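Local coordinates for protein putative alcohol dehydrogenase (Sinorhizobium meliloti, PDB 4J6F) that is a putative alcohol dehydrogenase of the medium-chain dehydrogenase/reductase family, probably a nicotinamide-dependent oxidoreductase, at residues Lys32-Val37 and Gly161-Met166; Ala36-Gly41 and Thr105-Gln110; Asn74-Trp79 and Gln110-Val115; Val136-Tyr141 and Ile151-His156; Thr194-Leu199 and Ile224-Ala229. All coordinates share one frame; numbering follows the deposited sequence.

Contact 1: Lys32-Val37 and Gly161-Met166; sequences KTMTAV and GYAEYM
Ala36 and Ala163 meet methyl to methyl where strand 33-39, near the start of the chain, lies antiparallel to the turn that leads into strand 165-169 of the GroES-like domain. They form a single beta bridge, with Ala36 CB 3.6 Å from Ala163 CB. On one flank Val37 N donates to Tyr162 O (3.0 Å); Tyr162 is the central residue of an inverse gamma turn. The Tyr162 side chain touches Val37 mainly through CB; its ring then turns away, and its hydroxyl is bonded to Asp77. On the other flank Glu164 grips Thr35 twice. Its backbone N donates to Thr35 O at 3.2 Å, while its extended side chain slants across Thr35 so that OE1 accepts from Thr35 N at 3.0 Å. This second bond is almost straight, at 173°, yet the N-H comes from above the carboxylate plane. A side-chain oxygen thus serves where a paired strand would offer a backbone carbonyl. Selenomethionine Met34 covers the far end. With chi1 at 57°, CG sits between the backbone N and the carbonyl carbon, and the extended remainder carries SE to the backbone of Tyr165. SE also lies at the edge of the Tyr165 ring, 5.5 Å from its centroid, a Met-aromatic contact. Nearer the backbone, Met34 CB approaches the same ring edge, 4.1 Å from Tyr165 CD2.

Contact 2: Ala36-Gly41 and Thr105-Gln110; sequences AVLLTG and TFPRIQ
Leu39 and Arg108 form an antiparallel hydrogen-bonded pair: Leu39 N donates to Arg108 O at 2.8 Å, and Arg108 N returns a bond of the same length to Leu39 O, in the carbonyl plane. Beside this pair the Phe106 ring lies flat against Gly41, whose CA stands over the ring centre, 3.6 Å from the centroid, in a CH-pi contact. Leu39 CD2 meets the edge of the same ring, 3.7 Å from Phe106 CE1. Leu38 spreads its two methyls over Pro107 and Ile109, with CD2 3.8 Å from Ile109 CG1. Farther along, a water bridges the strand and the loop, donating to Val37 O and accepting from Gln110 N. Behind this shell, Pro107 follows a cis peptide bond, while the Arg108 guanidinium is anchored by a salt bridge to Asp159 and a bond to His156 O. The whole is a single antiparallel beta bridge, pinning a long loop to the end of strand 33-39 in the GroES-like catalytic domain.

Contact 3: Asn74-Trp79 and Gln110-Val115; sequences NNTDVW and QGTDTV
Asn74 reaches from just ahead of helix 75-82 toward Thr112 and Asp113. Its CB passes Thr112 OG1 at 4.1 Å, and CG carries the amide on between the two residues. At the tip, ND2 donates to Asp113 OD2 at 2.9 Å, with the acceptor in the amide plane but met from above the carboxylate plane; the two planes stand 83° apart. ND2 also donates to a water, and its approach to Thr112 OG1 counts as no more than a weak bond. The other amide atom, OD1, has a weak bond from Lys376, which forms a salt bridge with Asp113 OD2; Asp113 OD1 accepts from Cys190 N. Gln110 NE2 donates to Asp77 O, in the first turn of the helix, at 2.9 Å, using a carbonyl lone pair. Waters link Asp77 OD1 to the backbone N of Gly111 and Thr112, while Asp77 OD2 takes a bond from Asn74 N. The buried carboxylates of Asp77 and Asp113 are thus held in orientation by donors that also join helix to strand.

Contact 4: Val136-Tyr141 and Ile151-His156; sequences VDFSIY and IDYMGH
Chi1 values of 79° in Phe138 and 71° in Tyr153 tuck both rings back over their own backbones, and these torsions bring the two side chains together. Phe138 CD2 lies 3.4 Å from Tyr153 CB, and the rings meet obliquely, with planes 46° apart. Next to them the hairpin pairs Ile140 with Asp152 through two backbone bonds: Ile140 N to Asp152 O at 2.9 Å and Asp152 N to Ile140 O at 2.8 Å. Ile140 CD1 packs on Asp152 CB at 3.8 Å. Each strand adds a carboxylate anchor. Asp137 OD1 accepts from both Ser139 N, closing an Asx turn, and Ser139 OG. Asp152 OD1 takes His156 ND1 on its syn lone pair (2.9 Å) and also accepts from Tyr153 N, while OD2 is bonded to Thr103. The hairpin is a buried part of the catalytic domain: Phe138 presses on Cys190 and Leu193 of helix 189-201, Met154 packs against strand 165-169, and Tyr153 rests on Val80 of helix 75-82, its hydroxyl bonded to Thr76.

Contact 5: Thr194-Leu199 and Ile224-Ala229; sequences TGERML and IQLARA
Leu226 makes the closest packing of this helix pair, its side chain set against the backbone of Gly195 and Glu196. The short segments of helix 189-201 and helix 218-229 cross at -53°, with axes 9.7 Å apart at their closest. On the close side, Leu226 CD1 lies 3.4 Å from Glu196 N and 3.7 Å from Gly195 C; with no side chain on Gly195, the methyl comes down directly on the helix backbone. Leu199 answers from the next turn. Its CG is anti to the carbonyl carbon (chi1 -66°), and from there CD1 reaches across to Leu226 CB at 3.7 Å and, at the same distance, to Ala227 N. The two leucines cross at a slant.

The other side is polar and less direct. Glu196 bends at chi2 (-54°) and lays its chain over Leu226, with OE2 4.0 Å from Leu226 CD2, and no hydrogen bond joins the helices directly. Instead a water donates to Glu196 OE2 (2.6 Å) and to Leu226 O (2.8 Å), while the other carboxylate oxygen, OE1, forms a salt bridge with Arg338. Around the pair, Tyr342 of helix 333-344 packs on Glu196, Leu226 and Ala229. Away from that helix, Ala227 rests on Pro234 of strand 233-238 in the parallel sheet of the nucleotide-binding domain, and Met198 packs on Val219 and Ile223, earlier in helix 218-229.

Overall arrangement
From the N terminus, strand 33-39 opens two contacts: contact 2 closes a loop of 63 residues at 105-110, and contact 1 a loop of 123 at 161-166. Contact 3 begins within the loop of contact 2 and ends beyond it, so the two cross, sharing Gln110. Contact 4, a short hairpin, follows contact 3 in series, and both fall within the span of contact 1. These four join strands, loops and helix 75-82 of the catalytic domain, with direct touches such as the probable hydrogen bond between Thr114 O and Val136 N that links contacts 3 and 4. Contact 5 comes later, on the opposite side of the chain's centre from contacts 1 and 2, and ties helix 189-201 to the nucleotide-binding domain.

Contact 1: Lys32-Val37 and Gly161-Met166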
# COMPACT_ATOMS: atom_id res chain seq x y z
N LYS A 32 -15.54 -25.77 40.09
CA LYS A 32 -16.62 -25.69 39.11
C LYS A 32 -16.97 -24.24 38.73
O LYS A 32 -17.51 -23.98 37.65
CB LYS A 32 -17.85 -26.49 39.55
CG LYS A 32 -17.61 -28.00 39.78
CD LYS A 32 -17.04 -28.75 38.57
CE LYS A 32 -17.52 -30.20 38.46
NZ LYS A 32 -17.33 -31.00 39.71
N THR A 33 -16.64 -23.28 39.60
CA THR A 33 -16.75 -21.87 39.25
C THR A 33 -15.40 -21.16 39.47
O THR A 33 -14.53 -21.65 40.19
CB THR A 33 -17.89 -21.15 40.02
OG1 THR A 33 -17.61 -21.16 41.42
CG2 THR A 33 -19.24 -21.81 39.75
N MSE A 34 -15.23 -20.01 38.83
CA MSE A 34 -13.97 -19.27 38.90
C MSE A 34 -14.18 -17.77 38.91
O MSE A 34 -15.30 -17.27 38.70
CB MSE A 34 -13.09 -19.64 37.71
CG MSE A 34 -13.82 -19.36 36.40
SE MSE A 34 -12.58 -19.45 34.87
CE MSE A 34 -13.79 -19.13 33.35
N THR A 35 -13.08 -17.07 39.16
CA THR A 35 -13.02 -15.63 39.11
C THR A 35 -12.61 -15.20 37.70
O THR A 35 -11.76 -15.84 37.07
CB THR A 35 -11.99 -15.13 40.13
OG1 THR A 35 -12.49 -15.39 41.45
CG2 THR A 35 -11.74 -13.66 40.00
N ALA A 36 -13.24 -14.14 37.19
CA ALA A 36 -12.90 -13.61 35.87
C ALA A 36 -13.39 -12.19 35.74
O ALA A 36 -14.37 -11.81 36.39
CB ALA A 36 -13.51 -14.46 34.76
N VAL A 37 -12.70 -11.42 34.91
CA VAL A 37 -13.14 -10.08 34.58
C VAL A 37 -13.95 -10.19 33.30
O VAL A 37 -13.43 -10.64 32.28
CB VAL A 37 -11.97 -9.11 34.44
CG1 VAL A 37 -12.43 -7.81 33.80
CG2 VAL A 37 -11.33 -8.86 35.80
N GLY A 161 -7.80 -14.79 28.47
CA GLY A 161 -7.04 -15.04 29.70
C GLY A 161 -7.27 -14.20 30.95
O GLY A 161 -6.57 -14.38 31.95
N TYR A 162 -8.22 -13.29 30.93
CA TYR A 162 -8.52 -12.55 32.14
C TYR A 162 -9.50 -13.33 33.01
O TYR A 162 -10.58 -12.87 33.33
CB TYR A 162 -9.08 -11.17 31.81
CG TYR A 162 -8.10 -10.29 31.10
CD1 TYR A 162 -6.75 -10.38 31.37
CD2 TYR A 162 -8.51 -9.37 30.17
CE1 TYR A 162 -5.84 -9.58 30.72
CE2 TYR A 162 -7.61 -8.57 29.51
CZ TYR A 162 -6.28 -8.68 29.80
OH TYR A 162 -5.38 -7.88 29.17
N ALA A 163 -9.05 -14.51 33.40
CA ALA A 163 -9.80 -15.47 34.19
C ALA A 163 -8.79 -16.44 34.81
O ALA A 163 -7.59 -16.37 34.48
CB ALA A 163 -10.76 -16.23 33.29
N GLU A 164 -9.25 -17.31 35.72
CA GLU A 164 -8.37 -18.30 36.37
C GLU A 164 -8.11 -19.54 35.49
O GLU A 164 -7.09 -20.21 35.65
CB GLU A 164 -8.92 -18.74 37.72
CG GLU A 164 -8.95 -17.63 38.76
CD GLU A 164 -9.62 -18.04 40.07
OE1 GLU A 164 -10.71 -18.65 40.07
OE2 GLU A 164 -9.04 -17.71 41.12
N TYR A 165 -9.03 -19.81 34.56
CA TYR A 165 -8.93 -20.97 33.68
C TYR A 165 -9.36 -20.61 32.27
O TYR A 165 -10.19 -19.73 32.08
CB TYR A 165 -9.79 -22.12 34.20
CG TYR A 165 -9.35 -22.61 35.55
CD1 TYR A 165 -8.31 -23.53 35.67
CD2 TYR A 165 -9.96 -22.13 36.72
CE1 TYR A 165 -7.89 -23.97 36.91
CE2 TYR A 165 -9.54 -22.57 37.96
CZ TYR A 165 -8.50 -23.49 38.05
OH TYR A 165 -8.08 -23.94 39.27
N MSE A 166 -8.80 -21.28 31.28
CA MSE A 166 -9.15 -20.99 29.89
C MSE A 166 -9.14 -22.26 29.09
O MSE A 166 -8.23 -23.09 29.23
CB MSE A 166 -8.14 -19.99 29.34
CG MSE A 166 -8.55 -19.43 27.98
SE MSE A 166 -7.00 -18.45 27.27
CE MSE A 166 -7.50 -18.52 25.37

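Contact 2: Ala36-Gly41 and Thr105-Gln110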
# COMPACT_ATOMS: atom_id res chain seq x y z
N ALA A 36 -13.24 -14.14 37.19
CA ALA A 36 -12.90 -13.61 35.87
C ALA A 36 -13.39 -12.19 35.74
O ALA A 36 -14.37 -11.81 36.39
CB ALA A 36 -13.51 -14.46 34.76
N VAL A 37 -12.70 -11.42 34.91
CA VAL A 37 -13.14 -10.08 34.58
C VAL A 37 -13.95 -10.19 33.30
O VAL A 37 -13.43 -10.64 32.28
CB VAL A 37 -11.97 -9.11 34.44
CG1 VAL A 37 -12.43 -7.81 33.80
CG2 VAL A 37 -11.33 -8.86 35.80
N LEU A 38 -15.22 -9.80 33.39
CA LEU A 38 -16.18 -9.93 32.30
C LEU A 38 -16.43 -8.61 31.60
O LEU A 38 -16.67 -7.58 32.25
CB LEU A 38 -17.52 -10.45 32.83
CG LEU A 38 -17.61 -11.85 33.46
CD1 LEU A 38 -19.03 -12.11 33.94
CD2 LEU A 38 -17.17 -12.92 32.47
N LEU A 39 -16.36 -8.63 30.27
CA LEU A 39 -16.82 -7.53 29.44
C LEU A 39 -18.30 -7.75 29.13
O LEU A 39 -18.67 -8.76 28.55
CB LEU A 39 -16.01 -7.46 28.16
CG LEU A 39 -16.46 -6.43 27.14
CD1 LEU A 39 -16.14 -5.04 27.65
CD2 LEU A 39 -15.78 -6.67 25.80
N THR A 40 -19.14 -6.78 29.49
CA THR A 40 -20.59 -6.95 29.51
C THR A 40 -21.34 -6.15 28.44
O THR A 40 -22.56 -6.26 28.32
CB THR A 40 -21.17 -6.58 30.89
OG1 THR A 40 -20.97 -5.18 31.13
CG2 THR A 40 -20.49 -7.37 31.99
N GLY A 41 -20.60 -5.36 27.66
CA GLY A 41 -21.17 -4.57 26.58
C GLY A 41 -20.13 -3.51 26.28
O GLY A 41 -19.13 -3.42 27.00
N THR A 105 -19.67 -11.95 21.73
CA THR A 105 -20.91 -12.07 22.50
C THR A 105 -20.67 -11.73 23.99
O THR A 105 -19.62 -12.04 24.55
CB THR A 105 -21.54 -13.48 22.38
OG1 THR A 105 -20.67 -14.45 22.96
CG2 THR A 105 -21.80 -13.85 20.93
N PHE A 106 -21.65 -11.09 24.62
CA PHE A 106 -21.49 -10.66 26.01
C PHE A 106 -22.18 -11.59 26.98
O PHE A 106 -23.27 -12.06 26.69
CB PHE A 106 -21.98 -9.22 26.19
CG PHE A 106 -21.28 -8.25 25.28
CD1 PHE A 106 -19.93 -7.96 25.47
CD2 PHE A 106 -21.96 -7.65 24.23
CE1 PHE A 106 -19.28 -7.06 24.62
CE2 PHE A 106 -21.31 -6.76 23.38
CZ PHE A 106 -19.97 -6.46 23.58
N PRO A 107 -21.55 -11.88 28.13
CA PRO A 107 -20.24 -11.39 28.60
C PRO A 107 -19.07 -12.09 27.92
O PRO A 107 -19.21 -13.22 27.49
CB PRO A 107 -20.26 -11.73 30.09
CG PRO A 107 -21.10 -12.94 30.17
CD PRO A 107 -22.16 -12.79 29.12
N ARG A 108 -17.93 -11.41 27.83
CA ARG A 108 -16.73 -11.98 27.22
C ARG A 108 -15.54 -11.78 28.13
O ARG A 108 -15.31 -10.68 28.62
CB ARG A 108 -16.46 -11.35 25.84
CG ARG A 108 -15.02 -11.47 25.33
CD ARG A 108 -14.67 -12.85 24.76
NE ARG A 108 -15.46 -13.16 23.58
CZ ARG A 108 -16.45 -14.06 23.54
NH1 ARG A 108 -17.12 -14.26 22.42
NH2 ARG A 108 -16.75 -14.76 24.63
N ILE A 109 -14.79 -12.84 28.36
CA ILE A 109 -13.51 -12.70 29.02
C ILE A 109 -12.49 -12.32 27.95
O ILE A 109 -12.24 -13.09 27.01
CB ILE A 109 -13.06 -14.01 29.70
CG1 ILE A 109 -14.07 -14.41 30.78
CG2 ILE A 109 -11.65 -13.85 30.28
CD1 ILE A 109 -14.02 -15.87 31.16
N GLN A 110 -11.89 -11.14 28.09
CA GLN A 110 -10.83 -10.71 27.16
C GLN A 110 -9.45 -11.28 27.58
O GLN A 110 -9.35 -12.12 28.50
CB GLN A 110 -10.80 -9.17 27.07
CG GLN A 110 -12.16 -8.53 26.83
CD GLN A 110 -12.08 -7.04 26.59
OE1 GLN A 110 -12.41 -6.25 27.47
NE2 GLN A 110 -11.62 -6.65 25.39
O HOH W 1 -12.56 -9.25 30.20

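Contact 3: Asn74-Trp79 and Gln110-Val115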
# COMPACT_ATOMS: atom_id res chain seq x y z
N ASN A 74 -3.20 -5.63 25.82
CA ASN A 74 -3.01 -5.07 24.48
C ASN A 74 -4.05 -4.01 24.12
O ASN A 74 -5.14 -3.97 24.69
CB ASN A 74 -3.07 -6.19 23.44
CG ASN A 74 -1.92 -7.15 23.59
OD1 ASN A 74 -0.77 -6.84 23.27
ND2 ASN A 74 -2.23 -8.33 24.10
N ASN A 75 -3.72 -3.15 23.16
CA ASN A 75 -4.65 -2.13 22.72
C ASN A 75 -6.03 -2.67 22.32
O ASN A 75 -7.08 -2.06 22.59
CB ASN A 75 -4.03 -1.33 21.59
CG ASN A 75 -3.04 -0.31 22.10
OD1 ASN A 75 -2.90 -0.12 23.30
ND2 ASN A 75 -2.35 0.35 21.19
N THR A 76 -6.03 -3.84 21.68
CA THR A 76 -7.27 -4.42 21.22
C THR A 76 -8.25 -4.67 22.37
O THR A 76 -9.46 -4.60 22.16
CB THR A 76 -7.01 -5.68 20.38
OG1 THR A 76 -8.19 -6.03 19.68
CG2 THR A 76 -6.56 -6.84 21.25
N ASP A 77 -7.74 -4.93 23.59
CA ASP A 77 -8.56 -5.01 24.82
C ASP A 77 -9.49 -3.81 24.92
O ASP A 77 -10.70 -3.95 25.10
CB ASP A 77 -7.68 -4.95 26.07
CG ASP A 77 -6.77 -6.16 26.23
OD1 ASP A 77 -6.80 -7.09 25.40
OD2 ASP A 77 -6.00 -6.14 27.23
N VAL A 78 -8.86 -2.64 24.82
CA VAL A 78 -9.48 -1.35 25.03
C VAL A 78 -10.41 -1.04 23.87
O VAL A 78 -11.59 -0.76 24.07
CB VAL A 78 -8.39 -0.25 25.17
CG1 VAL A 78 -9.00 1.14 25.18
CG2 VAL A 78 -7.59 -0.45 26.43
N TRP A 79 -9.88 -1.10 22.65
CA TRP A 79 -10.70 -0.78 21.49
C TRP A 79 -11.92 -1.68 21.30
O TRP A 79 -12.98 -1.19 20.92
CB TRP A 79 -9.86 -0.71 20.22
CG TRP A 79 -8.93 0.48 20.21
CD1 TRP A 79 -9.19 1.75 20.72
CD2 TRP A 79 -7.63 0.53 19.66
NE1 TRP A 79 -8.09 2.57 20.52
CE2 TRP A 79 -7.13 1.85 19.86
CE3 TRP A 79 -6.82 -0.40 19.01
CZ2 TRP A 79 -5.86 2.24 19.44
CZ3 TRP A 79 -5.55 -0.01 18.58
CH2 TRP A 79 -5.09 1.30 18.79
N GLN A 110 -11.89 -11.14 28.09
CA GLN A 110 -10.83 -10.71 27.16
C GLN A 110 -9.45 -11.28 27.58
O GLN A 110 -9.35 -12.12 28.50
CB GLN A 110 -10.80 -9.17 27.07
CG GLN A 110 -12.16 -8.53 26.83
CD GLN A 110 -12.08 -7.04 26.59
OE1 GLN A 110 -12.41 -6.25 27.47
NE2 GLN A 110 -11.62 -6.65 25.39
N GLY A 111 -8.38 -10.83 26.92
CA GLY A 111 -7.03 -11.24 27.27
C GLY A 111 -6.48 -12.15 26.20
O GLY A 111 -7.03 -13.22 25.95
N THR A 112 -5.45 -11.68 25.52
CA THR A 112 -4.85 -12.38 24.40
C THR A 112 -3.56 -13.12 24.72
O THR A 112 -3.35 -14.23 24.25
CB THR A 112 -4.56 -11.42 23.24
OG1 THR A 112 -3.96 -10.23 23.75
CG2 THR A 112 -5.83 -11.02 22.57
N ASP A 113 -2.70 -12.50 25.51
CA ASP A 113 -1.36 -13.03 25.79
C ASP A 113 -1.31 -13.93 27.01
O ASP A 113 -0.68 -13.59 28.01
CB ASP A 113 -0.37 -11.89 25.93
CG ASP A 113 -0.30 -11.03 24.70
OD1 ASP A 113 -0.69 -11.53 23.62
OD2 ASP A 113 0.13 -9.86 24.80
N THR A 114 -1.94 -15.09 26.90
CA THR A 114 -2.14 -15.97 28.04
C THR A 114 -1.02 -17.00 28.19
O THR A 114 -0.61 -17.66 27.22
CB THR A 114 -3.49 -16.69 27.93
OG1 THR A 114 -4.52 -15.71 27.70
CG2 THR A 114 -3.82 -17.44 29.19
N VAL A 115 -0.51 -17.13 29.42
CA VAL A 115 0.37 -18.23 29.77
C VAL A 115 -0.30 -19.01 30.90
O VAL A 115 -0.94 -18.42 31.78
CB VAL A 115 1.77 -17.73 30.20
CG1 VAL A 115 2.63 -18.88 30.71
CG2 VAL A 115 2.48 -17.03 29.05
O HOH W 2 -4.62 -8.84 25.84
O HOH W 3 -8.48 -9.19 24.71
O HOH W 4 -11.27 -3.68 27.90

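Contact 4: Val136-Tyr141 and Ile151-His156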
# COMPACT_ATOMS: atom_id res chain seq x y z
N VAL A 136 -0.08 -19.56 25.09
CA VAL A 136 -1.21 -19.63 24.17
C VAL A 136 -0.97 -18.82 22.90
O VAL A 136 -0.59 -17.64 22.96
CB VAL A 136 -2.49 -19.10 24.84
CG1 VAL A 136 -3.61 -18.93 23.82
CG2 VAL A 136 -2.92 -20.02 25.96
N ASP A 137 -1.20 -19.43 21.74
CA ASP A 137 -1.30 -18.67 20.50
C ASP A 137 -2.75 -18.20 20.41
O ASP A 137 -3.66 -19.00 20.25
CB ASP A 137 -0.96 -19.54 19.29
CG ASP A 137 -1.27 -18.87 17.96
OD1 ASP A 137 -1.75 -17.71 17.95
OD2 ASP A 137 -1.02 -19.50 16.92
N PHE A 138 -2.96 -16.90 20.53
CA PHE A 138 -4.31 -16.35 20.60
C PHE A 138 -5.12 -16.48 19.29
O PHE A 138 -6.33 -16.24 19.29
CB PHE A 138 -4.30 -14.90 21.15
CG PHE A 138 -3.91 -13.85 20.14
CD1 PHE A 138 -2.75 -13.97 19.36
CD2 PHE A 138 -4.69 -12.71 19.97
CE1 PHE A 138 -2.39 -12.99 18.44
CE2 PHE A 138 -4.34 -11.72 19.04
CZ PHE A 138 -3.18 -11.86 18.29
N SER A 139 -4.46 -16.86 18.19
CA SER A 139 -5.09 -16.83 16.86
C SER A 139 -6.17 -17.87 16.66
O SER A 139 -5.99 -19.02 17.02
CB SER A 139 -4.06 -17.04 15.77
OG SER A 139 -3.01 -16.11 15.91
N ILE A 140 -7.30 -17.44 16.09
CA ILE A 140 -8.26 -18.38 15.49
C ILE A 140 -8.12 -18.16 14.00
O ILE A 140 -8.47 -17.12 13.49
CB ILE A 140 -9.71 -18.10 15.93
CG1 ILE A 140 -9.80 -18.05 17.45
CG2 ILE A 140 -10.65 -19.16 15.38
CD1 ILE A 140 -11.04 -17.31 17.94
N TYR A 141 -7.57 -19.13 13.28
CA TYR A 141 -7.25 -18.90 11.89
C TYR A 141 -8.46 -19.04 11.01
O TYR A 141 -8.61 -18.29 10.05
CB TYR A 141 -6.14 -19.84 11.42
CG TYR A 141 -4.84 -19.54 12.10
CD1 TYR A 141 -4.00 -18.54 11.62
CD2 TYR A 141 -4.46 -20.23 13.25
CE1 TYR A 141 -2.80 -18.25 12.25
CE2 TYR A 141 -3.27 -19.94 13.89
CZ TYR A 141 -2.45 -18.96 13.38
OH TYR A 141 -1.26 -18.68 14.02
N ILE A 151 -9.46 -14.55 9.94
CA ILE A 151 -8.94 -14.66 11.30
C ILE A 151 -9.87 -14.08 12.35
O ILE A 151 -10.68 -13.18 12.08
CB ILE A 151 -7.58 -13.97 11.46
CG1 ILE A 151 -7.65 -12.53 10.93
CG2 ILE A 151 -6.49 -14.78 10.79
CD1 ILE A 151 -6.45 -11.70 11.30
N ASP A 152 -9.74 -14.62 13.56
CA ASP A 152 -10.37 -14.12 14.77
C ASP A 152 -9.33 -14.32 15.88
O ASP A 152 -8.20 -14.76 15.59
CB ASP A 152 -11.64 -14.93 15.03
CG ASP A 152 -12.68 -14.17 15.85
OD1 ASP A 152 -12.32 -13.19 16.55
OD2 ASP A 152 -13.86 -14.59 15.80
N TYR A 153 -9.68 -14.00 17.13
CA TYR A 153 -8.76 -14.30 18.24
C TYR A 153 -9.43 -14.57 19.57
O TYR A 153 -10.54 -14.11 19.83
CB TYR A 153 -7.69 -13.22 18.43
CG TYR A 153 -8.18 -11.90 18.99
CD1 TYR A 153 -8.34 -11.72 20.35
CD2 TYR A 153 -8.44 -10.82 18.14
CE1 TYR A 153 -8.78 -10.49 20.87
CE2 TYR A 153 -8.88 -9.60 18.65
CZ TYR A 153 -9.04 -9.43 20.01
OH TYR A 153 -9.45 -8.22 20.51
N MSE A 154 -8.72 -15.30 20.41
CA MSE A 154 -9.16 -15.60 21.77
C MSE A 154 -9.13 -14.34 22.58
O MSE A 154 -8.12 -13.65 22.64
CB MSE A 154 -8.23 -16.65 22.34
CG MSE A 154 -8.00 -17.63 21.21
SE MSE A 154 -7.90 -19.47 21.85
CE MSE A 154 -6.62 -20.13 20.51
N GLY A 155 -10.25 -14.06 23.24
CA GLY A 155 -10.47 -12.79 23.90
C GLY A 155 -11.43 -11.94 23.08
O GLY A 155 -11.94 -10.92 23.57
N HIS A 156 -11.67 -12.32 21.83
CA HIS A 156 -12.72 -11.70 21.03
C HIS A 156 -13.80 -12.68 20.57
O HIS A 156 -14.95 -12.52 20.91
CB HIS A 156 -12.14 -10.96 19.83
CG HIS A 156 -13.18 -10.33 18.96
ND1 HIS A 156 -13.72 -10.96 17.87
CD2 HIS A 156 -13.79 -9.13 19.04
CE1 HIS A 156 -14.62 -10.18 17.30
NE2 HIS A 156 -14.68 -9.06 18.00

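Contact 5: Thr194-Leu199 and Ile224-Ala229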
# COMPACT_ATOMS: atom_id res chain seq x y z
N THR A 194 1.91 -9.58 15.64
CA THR A 194 1.53 -8.40 14.85
C THR A 194 2.76 -7.68 14.29
O THR A 194 2.83 -7.42 13.09
CB THR A 194 0.61 -7.46 15.66
OG1 THR A 194 -0.61 -8.15 15.94
CG2 THR A 194 0.25 -6.22 14.89
N GLY A 195 3.71 -7.37 15.16
CA GLY A 195 5.03 -6.89 14.72
C GLY A 195 5.65 -7.70 13.59
O GLY A 195 5.98 -7.14 12.55
N GLU A 196 5.81 -9.01 13.78
CA GLU A 196 6.41 -9.87 12.73
C GLU A 196 5.72 -9.74 11.38
O GLU A 196 6.42 -9.58 10.37
CB GLU A 196 6.41 -11.34 13.12
CG GLU A 196 7.78 -11.90 13.47
CD GLU A 196 8.82 -11.68 12.38
OE1 GLU A 196 8.71 -12.29 11.29
OE2 GLU A 196 9.77 -10.91 12.63
N ARG A 197 4.38 -9.81 11.36
CA ARG A 197 3.60 -9.79 10.12
C ARG A 197 3.90 -8.51 9.39
O ARG A 197 4.16 -8.51 8.19
CB ARG A 197 2.11 -9.87 10.40
CG ARG A 197 1.28 -10.77 9.48
CD ARG A 197 1.74 -10.82 8.03
NE ARG A 197 1.66 -12.16 7.46
CZ ARG A 197 0.81 -12.54 6.51
NH1 ARG A 197 -0.05 -11.68 5.99
NH2 ARG A 197 0.81 -13.79 6.08
N MSE A 198 3.89 -7.41 10.14
CA MSE A 198 4.15 -6.08 9.59
C MSE A 198 5.47 -6.09 8.89
O MSE A 198 5.57 -5.66 7.75
CB MSE A 198 4.13 -5.02 10.69
CG MSE A 198 2.71 -4.62 11.09
SE MSE A 198 2.80 -3.32 12.59
CE MSE A 198 3.56 -1.76 11.68
N LEU A 199 6.50 -6.63 9.56
CA LEU A 199 7.84 -6.67 9.00
C LEU A 199 7.95 -7.60 7.80
O LEU A 199 8.79 -7.41 6.92
CB LEU A 199 8.88 -7.03 10.07
CG LEU A 199 9.05 -5.98 11.17
CD1 LEU A 199 10.14 -6.37 12.15
CD2 LEU A 199 9.31 -4.59 10.60
N ILE A 224 11.02 -2.93 17.15
CA ILE A 224 12.42 -2.60 17.38
C ILE A 224 13.26 -3.86 17.62
O ILE A 224 14.32 -4.04 17.01
CB ILE A 224 12.58 -1.58 18.53
CG1 ILE A 224 11.90 -0.27 18.12
CG2 ILE A 224 14.05 -1.36 18.90
CD1 ILE A 224 11.82 0.76 19.22
N GLN A 225 12.77 -4.75 18.47
CA GLN A 225 13.45 -6.02 18.72
C GLN A 225 13.44 -6.91 17.47
O GLN A 225 14.48 -7.41 17.05
CB GLN A 225 12.86 -6.76 19.92
CG GLN A 225 13.09 -6.10 21.26
CD GLN A 225 13.00 -7.10 22.39
OE1 GLN A 225 13.99 -7.79 22.70
NE2 GLN A 225 11.82 -7.22 23.00
N LEU A 226 12.26 -7.07 16.87
CA LEU A 226 12.17 -7.94 15.71
C LEU A 226 13.03 -7.42 14.55
O LEU A 226 13.63 -8.21 13.83
CB LEU A 226 10.73 -8.15 15.29
CG LEU A 226 9.82 -8.81 16.33
CD1 LEU A 226 8.38 -8.62 15.90
CD2 LEU A 226 10.11 -10.28 16.52
N ALA A 227 13.11 -6.11 14.39
CA ALA A 227 14.02 -5.53 13.40
C ALA A 227 15.46 -6.01 13.62
O ALA A 227 16.15 -6.43 12.68
CB ALA A 227 13.97 -4.02 13.44
N ARG A 228 15.92 -5.96 14.88
CA ARG A 228 17.26 -6.41 15.19
C ARG A 228 17.41 -7.90 14.89
O ARG A 228 18.41 -8.32 14.32
CB ARG A 228 17.58 -6.12 16.65
CG ARG A 228 17.91 -4.67 16.91
CD ARG A 228 19.17 -4.28 16.17
NE ARG A 228 19.48 -2.87 16.39
CZ ARG A 228 20.39 -2.18 15.72
NH1 ARG A 228 21.11 -2.76 14.77
NH2 ARG A 228 20.58 -0.90 16.01
N ALA A 229 16.39 -8.68 15.24
CA ALA A 229 16.39 -10.13 15.08
C ALA A 229 16.65 -10.59 13.66
O ALA A 229 17.13 -11.70 13.45
CB ALA A 229 15.08 -10.71 15.58
O HOH W 5 12.29 -10.14 12.35